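Local coordinates for alpha-1,3-glucanase (Streptomyces thermodiastaticus, PDB 7C7D), which hydrolyses alpha-1,3-glucosidic linkages of alpha-1,3-glucan as a thermostable glycoside hydrolase of family GH87, at residues A[58-63]-A[105-110]; A[111-116]-A[192-197]; A[129-134]-A[169-174]. All coordinates share one frame; numbering follows the deposited sequence.

Interaction 1. Residues A[58-63]-A[105-110]. With CA (calcium ion), chain C.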
# COMPACT_ATOMS: atom_id res chain seq x y z
N PRO A 58 10.78 -12.24 0.15
CA PRO A 58 11.65 -13.16 -0.60
C PRO A 58 11.89 -12.69 -2.02
O PRO A 58 12.12 -13.52 -2.91
CB PRO A 58 10.84 -14.46 -0.59
CG PRO A 58 9.41 -13.96 -0.67
CD PRO A 58 9.38 -12.71 0.19
N PHE A 59 11.83 -11.39 -2.27
CA PHE A 59 12.13 -10.84 -3.58
C PHE A 59 12.93 -9.55 -3.43
O PHE A 59 12.92 -8.90 -2.39
CB PHE A 59 10.87 -10.62 -4.46
CG PHE A 59 9.96 -9.50 -4.01
CD1 PHE A 59 10.21 -8.18 -4.39
CD2 PHE A 59 8.83 -9.78 -3.27
CE1 PHE A 59 9.35 -7.16 -4.00
CE2 PHE A 59 7.96 -8.76 -2.88
CZ PHE A 59 8.23 -7.45 -3.24
N THR A 60 13.62 -9.19 -4.51
CA THR A 60 14.34 -7.93 -4.60
C THR A 60 13.91 -7.20 -5.86
O THR A 60 13.83 -7.80 -6.93
CB THR A 60 15.85 -8.17 -4.62
OG1 THR A 60 16.23 -8.75 -3.37
CG2 THR A 60 16.61 -6.87 -4.80
N SER A 61 13.62 -5.91 -5.72
CA SER A 61 13.19 -5.09 -6.83
C SER A 61 14.38 -4.41 -7.49
O SER A 61 15.34 -4.01 -6.81
CB SER A 61 12.20 -4.02 -6.36
OG SER A 61 11.06 -4.63 -5.78
N VAL A 62 14.33 -4.28 -8.81
CA VAL A 62 15.32 -3.54 -9.58
C VAL A 62 14.56 -2.53 -10.43
O VAL A 62 13.71 -2.90 -11.24
CB VAL A 62 16.17 -4.46 -10.47
CG1 VAL A 62 17.19 -3.64 -11.24
CG2 VAL A 62 16.85 -5.54 -9.63
N GLU A 63 14.86 -1.25 -10.23
CA GLU A 63 14.21 -0.21 -11.02
C GLU A 63 14.64 -0.33 -12.47
O GLU A 63 15.82 -0.54 -12.77
CB GLU A 63 14.58 1.17 -10.48
CG GLU A 63 14.10 1.46 -9.06
CD GLU A 63 12.60 1.66 -8.96
OE1 GLU A 63 12.12 1.75 -7.81
OE2 GLU A 63 11.91 1.74 -10.00
N VAL A 105 20.28 -9.70 -12.60
CA VAL A 105 19.52 -10.39 -11.54
C VAL A 105 20.17 -10.11 -10.19
O VAL A 105 21.40 -10.29 -10.05
CB VAL A 105 19.47 -11.89 -11.85
CG1 VAL A 105 18.87 -12.65 -10.71
CG2 VAL A 105 18.68 -12.14 -13.13
N PRO A 106 19.43 -9.65 -9.19
CA PRO A 106 20.03 -9.28 -7.90
C PRO A 106 20.20 -10.42 -6.91
O PRO A 106 20.92 -10.24 -5.92
CB PRO A 106 19.03 -8.25 -7.36
CG PRO A 106 17.71 -8.76 -7.86
CD PRO A 106 18.00 -9.29 -9.25
N ARG A 107 19.56 -11.56 -7.14
CA ARG A 107 19.53 -12.66 -6.18
C ARG A 107 18.97 -13.88 -6.90
O ARG A 107 18.39 -13.77 -7.98
CB ARG A 107 18.62 -12.32 -5.01
CG ARG A 107 17.15 -12.29 -5.41
CD ARG A 107 16.27 -11.73 -4.33
NE ARG A 107 16.05 -12.69 -3.25
CZ ARG A 107 15.65 -12.35 -2.03
NH1 ARG A 107 15.47 -13.28 -1.10
NH2 ARG A 107 15.44 -11.07 -1.73
N ALA A 108 19.12 -15.04 -6.27
CA ALA A 108 18.52 -16.26 -6.80
C ALA A 108 17.03 -16.06 -6.97
O ALA A 108 16.34 -15.59 -6.06
CB ALA A 108 18.77 -17.42 -5.83
N ALA A 109 16.52 -16.42 -8.14
CA ALA A 109 15.12 -16.19 -8.44
C ALA A 109 14.66 -17.18 -9.49
O ALA A 109 15.46 -17.68 -10.29
CB ALA A 109 14.88 -14.75 -8.91
N ASN A 110 13.36 -17.48 -9.47
CA ASN A 110 12.72 -18.30 -10.49
C ASN A 110 11.40 -17.69 -10.93
O ASN A 110 10.63 -18.35 -11.64
CB ASN A 110 12.51 -19.74 -10.00
CG ASN A 110 11.59 -19.82 -8.79
OD1 ASN A 110 11.15 -18.80 -8.24
ND2 ASN A 110 11.29 -21.04 -8.36
CA CA C . 11.03 3.03 -11.68
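Arg107 reaches over the backbone at Pro58 to bond Thr60, where strand 59-63, in one sheet of the N-terminal antiparallel beta-sandwich, meets the loop that leads from strand 100-104 of the other sheet into strand 109-117. The polar part is one fairly straight hydrogen bond, Arg107 NH2 to Thr60 OG1 (2.9 Å, 162° at the hydrogen), with the hydroxyl oxygen at the guanidinium edge and near its plane. A bend at chi3 (-76°) lays the guanidinium flat against the chain, one face over Pro58 C and the N of Phe59. Without the guanidinium, as with an alanine here, the Thr60 hydroxyl would probably lose this donor and the Pro58-Phe59 peptide its cover. The apolar part centres on the Pro106 ring, whose CG lies 3.8 Å from both Thr60 CG2 and Val62 CG2; the same ring also touches Phe195. On the reverse side of the strand, Phe59 makes an edge-to-face pair with Phe370 of the beta-helix. The strand ends at the calcium ion, which Glu65, Asp191, Ser88 and Gln91 also bind and which Glu63 OE2 ligates at 2.3 Å.

Interaction 2. Residues A[111-116]-A[192-197]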
# COMPACT_ATOMS: atom_id res chain seq x y z
N ALA A 111 11.12 -16.46 -10.52
CA ALA A 111 9.85 -15.82 -10.79
C ALA A 111 10.08 -14.32 -10.97
O ALA A 111 11.04 -13.76 -10.43
CB ALA A 111 8.85 -16.07 -9.66
N LEU A 112 9.19 -13.70 -11.72
CA LEU A 112 9.35 -12.31 -12.13
C LEU A 112 8.00 -11.61 -12.03
O LEU A 112 7.00 -12.12 -12.54
CB LEU A 112 9.84 -12.28 -13.58
CG LEU A 112 9.98 -10.94 -14.28
CD1 LEU A 112 11.02 -10.10 -13.56
CD2 LEU A 112 10.37 -11.15 -15.73
N THR A 113 7.97 -10.45 -11.38
CA THR A 113 6.83 -9.55 -11.42
C THR A 113 7.30 -8.21 -11.96
O THR A 113 8.32 -7.69 -11.52
CB THR A 113 6.20 -9.36 -10.03
OG1 THR A 113 5.81 -10.63 -9.51
CG2 THR A 113 4.98 -8.46 -10.11
N VAL A 114 6.56 -7.65 -12.92
CA VAL A 114 6.95 -6.41 -13.59
C VAL A 114 5.83 -5.40 -13.46
O VAL A 114 4.68 -5.69 -13.82
CB VAL A 114 7.28 -6.66 -15.07
CG1 VAL A 114 7.68 -5.35 -15.74
CG2 VAL A 114 8.39 -7.69 -15.20
N ALA A 115 6.16 -4.21 -12.96
CA ALA A 115 5.23 -3.09 -12.95
C ALA A 115 5.44 -2.28 -14.22
O ALA A 115 6.58 -1.93 -14.56
CB ALA A 115 5.45 -2.21 -11.72
N TYR A 116 4.36 -1.99 -14.94
CA TYR A 116 4.46 -1.44 -16.28
C TYR A 116 3.18 -0.67 -16.58
O TYR A 116 2.17 -0.82 -15.89
CB TYR A 116 4.61 -2.57 -17.31
CG TYR A 116 3.30 -3.30 -17.45
CD1 TYR A 116 2.95 -4.30 -16.54
CD2 TYR A 116 2.36 -2.92 -18.40
CE1 TYR A 116 1.71 -4.91 -16.60
CE2 TYR A 116 1.12 -3.52 -18.45
CZ TYR A 116 0.80 -4.52 -17.56
OH TYR A 116 -0.43 -5.13 -17.62
N VAL A 192 9.63 -1.12 -12.83
CA VAL A 192 10.44 -1.83 -11.84
C VAL A 192 10.11 -3.31 -12.01
O VAL A 192 9.00 -3.67 -12.39
CB VAL A 192 10.16 -1.31 -10.41
CG1 VAL A 192 8.67 -1.35 -10.06
CG2 VAL A 192 10.99 -2.07 -9.36
N ALA A 193 11.10 -4.16 -11.76
CA ALA A 193 10.91 -5.61 -11.83
C ALA A 193 11.32 -6.23 -10.50
O ALA A 193 12.32 -5.84 -9.90
CB ALA A 193 11.74 -6.22 -12.96
N ASP A 194 10.53 -7.20 -10.04
CA ASP A 194 10.78 -7.92 -8.80
C ASP A 194 11.24 -9.33 -9.13
O ASP A 194 10.61 -10.03 -9.93
CB ASP A 194 9.51 -8.02 -7.94
CG ASP A 194 8.83 -6.68 -7.71
OD1 ASP A 194 9.50 -5.63 -7.69
OD2 ASP A 194 7.59 -6.70 -7.54
N PHE A 195 12.34 -9.76 -8.50
CA PHE A 195 12.93 -11.08 -8.74
C PHE A 195 12.74 -11.90 -7.48
O PHE A 195 13.29 -11.56 -6.42
CB PHE A 195 14.40 -10.91 -9.10
CG PHE A 195 14.61 -10.21 -10.41
CD1 PHE A 195 14.64 -8.82 -10.47
CD2 PHE A 195 14.72 -10.93 -11.58
CE1 PHE A 195 14.81 -8.17 -11.68
CE2 PHE A 195 14.89 -10.28 -12.79
CZ PHE A 195 14.94 -8.90 -12.84
N GLU A 196 11.96 -12.98 -7.57
CA GLU A 196 11.50 -13.73 -6.41
C GLU A 196 11.87 -15.20 -6.54
O GLU A 196 11.83 -15.77 -7.64
CB GLU A 196 9.97 -13.63 -6.25
CG GLU A 196 9.45 -14.27 -4.96
CD GLU A 196 8.00 -13.92 -4.65
OE1 GLU A 196 7.43 -13.04 -5.33
OE2 GLU A 196 7.44 -14.54 -3.72
N GLN A 197 12.21 -15.81 -5.41
CA GLN A 197 12.37 -17.26 -5.32
C GLN A 197 11.06 -17.83 -4.78
O GLN A 197 10.74 -17.66 -3.60
CB GLN A 197 13.52 -17.62 -4.38
CG GLN A 197 13.81 -19.10 -4.34
CD GLN A 197 14.25 -19.64 -5.68
OE1 GLN A 197 13.93 -20.77 -6.04
NE2 GLN A 197 15.00 -18.84 -6.43
O HOH W 1 7.58 -11.17 -7.45
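Leu112 and Phe195 extend together from one face of an antiparallel strand pair: Leu112 CD1 sits over the phenyl face in a CH-pi contact, 4.2 Å from the centroid of the Phe195 ring. With CG anti to the backbone N (chi1 175°), Leu112 also brings CD1 within 4.0 Å of Ala193 CB. On the other face, Ala115 CB meets Val192 CG1, Thr113 CB packs against Asp194 OD2, 3.9 Å away, and Thr113 OG1 is joined to Glu196 OE1 through a water that donates to the carboxylate. The backbones of 111-116 and 192-197 hold this register. Thr113 and Asp194 form a hydrogen-bonded pair, with Asp194 N 2.7 Å from Thr113 O in a nearly linear bond (173°), and Ala115 N adds another to Val192 O. At the far end Ala111 N gives Glu196 O only a weak bond, while the return from Glu196 N to Ala111 O is straight. Further out, Leu181 covers Leu112 and Val114, and Val179 touches Phe195, all within the sandwich interior. Asp194 bonds the Ser61 hydroxyl of the neighbouring strand 59-63 through OD1, and its OD2 forms a salt bridge with Arg372 of the beta-helix; Glu196 forms one with Arg346. One face is thus apolar; the other mixes small apolar side chains with two buried carboxylates, whose salt bridges to arginine would compensate their charge and probably contribute to the join with the beta-helix.

Interaction 3. Residues A[129-134]-A[169-174]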
# COMPACT_ATOMS: atom_id res chain seq x y z
N TYR A 129 13.78 -12.74 -22.08
CA TYR A 129 14.99 -13.46 -22.44
C TYR A 129 15.79 -13.67 -21.16
O TYR A 129 15.80 -12.81 -20.27
CB TYR A 129 15.85 -12.65 -23.42
CG TYR A 129 15.27 -12.52 -24.82
CD1 TYR A 129 14.15 -11.74 -25.05
CD2 TYR A 129 15.86 -13.17 -25.90
CE1 TYR A 129 13.62 -11.61 -26.33
CE2 TYR A 129 15.34 -13.05 -27.17
CZ TYR A 129 14.22 -12.27 -27.38
OH TYR A 129 13.70 -12.15 -28.65
N VAL A 130 16.45 -14.82 -21.07
CA VAL A 130 17.38 -15.10 -19.99
C VAL A 130 18.70 -15.48 -20.63
O VAL A 130 18.79 -16.52 -21.30
CB VAL A 130 16.87 -16.22 -19.07
CG1 VAL A 130 17.96 -16.61 -18.10
CG2 VAL A 130 15.61 -15.77 -18.33
N ASN A 131 19.71 -14.64 -20.44
CA ASN A 131 21.05 -14.88 -20.99
C ASN A 131 21.03 -14.90 -22.52
O ASN A 131 21.72 -15.70 -23.15
CB ASN A 131 21.67 -16.16 -20.42
CG ASN A 131 21.95 -16.05 -18.93
OD1 ASN A 131 21.85 -17.04 -18.20
ND2 ASN A 131 22.29 -14.86 -18.48
N GLY A 132 20.25 -14.01 -23.11
CA GLY A 132 20.18 -13.89 -24.55
C GLY A 132 19.32 -14.93 -25.25
O GLY A 132 19.17 -14.85 -26.47
N THR A 133 18.77 -15.89 -24.52
CA THR A 133 17.89 -16.91 -25.09
C THR A 133 16.45 -16.60 -24.72
O THR A 133 16.13 -16.38 -23.55
CB THR A 133 18.28 -18.30 -24.59
OG1 THR A 133 17.88 -18.45 -23.22
CG2 THR A 133 19.77 -18.51 -24.70
N LYS A 134 15.58 -16.57 -25.73
CA LYS A 134 14.19 -16.22 -25.52
C LYS A 134 13.47 -17.30 -24.73
O LYS A 134 13.55 -18.49 -25.07
CB LYS A 134 13.50 -16.02 -26.88
CG LYS A 134 12.06 -15.54 -26.81
CD LYS A 134 11.47 -15.42 -28.20
CE LYS A 134 9.98 -15.12 -28.15
NZ LYS A 134 9.29 -15.83 -27.04
N LEU A 169 9.57 -18.24 -14.25
CA LEU A 169 10.55 -18.27 -15.33
C LEU A 169 10.74 -19.66 -15.93
O LEU A 169 11.28 -19.77 -17.04
CB LEU A 169 11.89 -17.71 -14.86
CG LEU A 169 11.90 -16.22 -14.50
CD1 LEU A 169 13.23 -15.84 -13.87
CD2 LEU A 169 11.60 -15.35 -15.71
N GLY A 170 10.32 -20.72 -15.24
CA GLY A 170 10.66 -22.06 -15.66
C GLY A 170 12.13 -22.40 -15.52
O GLY A 170 12.55 -23.48 -15.94
N ARG A 171 12.90 -21.49 -14.92
CA ARG A 171 14.34 -21.56 -14.76
C ARG A 171 14.62 -20.92 -13.41
O ARG A 171 13.80 -20.15 -12.90
CB ARG A 171 15.00 -20.72 -15.87
CG ARG A 171 16.44 -21.07 -16.21
CD ARG A 171 17.09 -19.88 -16.90
NE ARG A 171 18.38 -20.22 -17.50
CZ ARG A 171 18.63 -20.27 -18.80
NH1 ARG A 171 17.68 -19.98 -19.68
NH2 ARG A 171 19.84 -20.59 -19.23
N ASP A 172 15.76 -21.23 -12.83
CA ASP A 172 16.22 -20.51 -11.64
C ASP A 172 17.50 -19.74 -11.96
O ASP A 172 18.60 -20.29 -11.89
CB ASP A 172 16.36 -21.41 -10.41
CG ASP A 172 15.04 -22.06 -10.01
OD1 ASP A 172 14.68 -21.97 -8.82
OD2 ASP A 172 14.38 -22.68 -10.87
N VAL A 173 17.33 -18.47 -12.30
CA VAL A 173 18.45 -17.57 -12.58
C VAL A 173 19.15 -17.23 -11.27
O VAL A 173 18.62 -17.50 -10.19
CB VAL A 173 17.97 -16.31 -13.32
CG1 VAL A 173 17.29 -16.69 -14.62
CG2 VAL A 173 17.03 -15.50 -12.44
N GLN A 174 20.34 -16.64 -11.37
CA GLN A 174 21.13 -16.31 -10.19
C GLN A 174 21.70 -14.91 -10.33
O GLN A 174 21.70 -14.32 -11.41
CB GLN A 174 22.23 -17.35 -9.93
CG GLN A 174 21.96 -18.23 -8.73
CD GLN A 174 22.18 -17.48 -7.43
OE1 GLN A 174 22.70 -16.36 -7.42
NE2 GLN A 174 21.80 -18.10 -6.32
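The guanidinium of Arg171 lies with one face over Val130, whose CG1 stands 3.4 Å above its plane and is shifted toward the rim; Thr133 OG1 approaches the group obliquely from the Val130-Thr133 turn, too far for a bond at 3.9 Å from Arg171 NH1. The other flat group, the Tyr129 ring, belongs to the hairpin itself: Lys134 CB covers one face, and Gly132 C lies at the edge, in the ring plane. The motif is a two-residue beta-hairpin, with a type I' turn from Val130 to Thr133 joining strands 123-130 and 133-142 of the antiparallel beta-sandwich. Facing it is the corner at Gly170 and Arg171, between strands 163-169 and 172-173. The side chain of Arg171 is extended from CG to NE and runs antiparallel to the Val130 side chain. Its aliphatic part shares the contact, with Arg171 CD 3.6 Å from Val130 CG1. Val130 makes the largest single contribution: CG1, placed anti to the backbone N (chi1 171°), touches both the arginine and Val173, and its approach to Val173 CG1 is tight at 3.5 Å. Contact between the segments is therefore by van der Waals packing, the exposed Arg171 lying against buried Val130. Inward, Val130 and Leu169 both touch Leu135, and Leu169 also reaches Leu112. Backbone bonds tie Asn131 to Thr178 and Val173 to Ala109, setting the turn and the corner on their neighbours. Within the turn, Gly132 and Asn131 take up positive phi, as type I' requires. The carbonyl of Val130 accepts two bonds, a long one from Thr133 N and a shorter one from Thr133 OG1, 2.9 Å from Val130 O.

In the fold
From the N terminus, strand 59-63 comes first, and interaction 1 closes the loop that holds strands 68-69, 72-74, 92-95 and 100-104. The chain turns a corner at Asn110 and runs on along strand 109-117, where interaction 2 opens; it closes only at strand 188-196. Interaction 3 is nested inside that span, joining the hairpin between strands 123-130 and 133-142 to the corner after strand 163-169. No two of the loops cross. Strand 188-196 pairs with both 59-63 and 109-117, so interactions 1 and 2 meet in one sheet, with centres about 7 Å apart. Interaction 3, about 13 Å from each, bridges to the second sheet of the sandwich.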